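Local coordinates for basic blue protein (Cucumis sativus, PDB 2CBP), which binds a type 1 copper ion and, as a phytocyanin, probably serves as an electron carrier, at residues A[59-63]-A[64-68]. Sequence-based numbering, arbitrary orientation.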
loop_
_atom_site.group_PDB
_atom_site.type_symbol
_atom_site.label_atom_id
_atom_site.label_comp_id
_atom_site.label_asym_id
_atom_site.label_seq_id
_atom_site.Cartn_x
_atom_site.Cartn_y
_atom_site.Cartn_z
ATOM N N LYS A 59 -4.796 6.824 8.006
ATOM C CA LYS A 59 -3.565 6.491 8.743
ATOM C C LYS A 59 -2.368 6.562 7.772
ATOM O O LYS A 59 -2.420 6.017 6.689
ATOM C CB LYS A 59 -3.555 5.095 9.317
ATOM C CG LYS A 59 -2.599 4.737 10.417
ATOM C CD LYS A 59 -1.202 5.300 10.400
ATOM C CE LYS A 59 -0.250 4.633 11.390
ATOM N NZ LYS A 59 0.973 5.417 11.695
ATOM N N VAL A 60 -1.341 7.241 8.254
ATOM C CA VAL A 60 -0.092 7.418 7.520
ATOM C C VAL A 60 1.067 6.746 8.247
ATOM O O VAL A 60 1.216 6.995 9.463
ATOM C CB VAL A 60 0.172 8.919 7.289
ATOM C CG1 VAL A 60 1.470 9.143 6.518
ATOM C CG2 VAL A 60 -1.004 9.597 6.617
ATOM N N TYR A 61 1.800 5.967 7.508
ATOM C CA TYR A 61 2.987 5.230 8.014
ATOM C C TYR A 61 4.216 5.875 7.401
ATOM O O TYR A 61 4.141 6.226 6.208
ATOM C CB TYR A 61 2.908 3.746 7.652
ATOM C CG TYR A 61 1.807 3.010 8.385
ATOM C CD1 TYR A 61 0.501 3.020 7.897
ATOM C CD2 TYR A 61 2.079 2.322 9.567
ATOM C CE1 TYR A 61 -0.510 2.357 8.571
ATOM C CE2 TYR A 61 1.075 1.648 10.248
ATOM C CZ TYR A 61 -0.225 1.668 9.747
ATOM O OH TYR A 61 -1.249 1.025 10.397
ATOM N N THR A 62 5.272 6.029 8.195
ATOM C CA THR A 62 6.509 6.670 7.724
ATOM C C THR A 62 7.815 6.087 8.258
ATOM O O THR A 62 8.898 6.729 8.182
ATOM C CB THR A 62 6.439 8.167 8.119
ATOM O OG1 THR A 62 6.480 8.148 9.555
ATOM C CG2 THR A 62 5.166 8.860 7.677
ATOM N N SER A 63 7.728 4.866 8.791
ATOM C CA SER A 63 8.932 4.242 9.354
ATOM C C SER A 63 9.974 3.844 8.345
ATOM O O SER A 63 11.163 3.852 8.766
ATOM C CB SER A 63 8.571 3.043 10.254
ATOM O OG SER A 63 8.483 1.907 9.411
ATOM N N GLY A 64 9.614 3.459 7.121
ATOM C CA GLY A 64 10.613 3.023 6.123
ATOM C C GLY A 64 10.657 1.490 5.999
ATOM O O GLY A 64 11.211 0.918 5.067
ATOM N N ARG A 65 10.038 0.869 6.997
ATOM C CA ARG A 65 9.894 -0.592 7.095
ATOM C C ARG A 65 8.619 -0.947 7.852
ATOM O O ARG A 65 8.723 -1.509 8.956
ATOM C CB ARG A 65 11.087 -1.268 7.816
ATOM C CG ARG A 65 11.181 -2.756 7.545
ATOM C CD ARG A 65 12.053 -3.528 8.423
ATOM N NE ARG A 65 13.451 -3.567 8.225
ATOM C CZ ARG A 65 14.180 -3.512 7.122
ATOM N NH1 ARG A 65 13.606 -3.369 5.937
ATOM N NH2 ARG A 65 15.518 -3.593 7.193
ATOM N N ASP A 66 7.473 -0.612 7.292
ATOM C CA ASP A 66 6.192 -0.859 7.941
ATOM C C ASP A 66 5.679 -2.279 7.692
ATOM O O ASP A 66 5.774 -2.794 6.595
ATOM C CB ASP A 66 5.113 0.137 7.502
ATOM C CG ASP A 66 5.636 1.562 7.476
ATOM O OD1 ASP A 66 6.037 1.968 8.621
ATOM O OD2 ASP A 66 5.629 2.194 6.445
ATOM N N GLN A 67 5.140 -2.832 8.780
ATOM C CA GLN A 67 4.542 -4.179 8.784
ATOM C C GLN A 67 3.046 -3.983 9.063
ATOM O O GLN A 67 2.690 -3.674 10.200
ATOM C CB GLN A 67 5.181 -5.096 9.806
ATOM C CG GLN A 67 6.585 -5.518 9.439
ATOM C CD GLN A 67 7.067 -6.771 10.135
ATOM O OE1 GLN A 67 6.572 -7.882 9.909
ATOM N NE2 GLN A 67 8.073 -6.578 10.985
ATOM N N ILE A 68 2.250 -4.116 8.026
ATOM C CA ILE A 68 0.790 -3.936 8.121
ATOM C C ILE A 68 0.025 -5.237 7.976
ATOM O O ILE A 68 0.070 -5.985 7.014
ATOM C CB ILE A 68 0.309 -2.863 7.123
ATOM C CG1 ILE A 68 1.120 -1.603 7.409
ATOM C CG2 ILE A 68 -1.166 -2.629 7.313
ATOM C CD1 ILE A 68 0.984 -0.437 6.459
#
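Tyr-61, Ser-63, Asp-66 and Ile-68 meet across a sheet-to-sheet turn of the cupredoxin beta-sandwich. Strand 59-61 pairs with strand 41-44, at the edge of one sheet. The chain then passes through the turn at Thr-62 to Gly-64 and enters strand 65-69, at the edge of the other, beside strand 29-33.

Three hydrogen bonds span the turn, one of them weak. Ser-63 OG donates to Asp-66 OD1 at 2.6 Å, arriving from above the carboxylate plane, 55° out of it. The same hydroxyl accepts the backbone N-H of Arg-65, N to OG 3.1 Å, in a fairly straight bond. A chi1 of 87° places OG between the backbone N and carbonyl carbon of Ser-63, within reach of both Asp-66 OD1 and Arg-65 N. Ser-63 N adds the weak bond to Asp-66 OD1. Asp-66 is buried, and its OD2 is hydrogen-bonded to Tyr-34 OH, so both carboxylate oxygens are engaged. An alanine in place of Asp-66 would probably leave Ser-63 OG and Tyr-34 OH without their shared carboxylate and Ser-63 OG freer to turn.

Van der Waals contacts join Tyr-61 to the second strand. Asp-66 OD2 rests 3.4 Å from Tyr-61 CB, with carboxylate and ring planes 56° apart. Lys-59 CE covers one face of the Tyr-61 ring. Over the opposite face, Ile-68 CD1 makes an apolar CH-pi contact, 3.8 Å from the ring centroid and 13° off the normal.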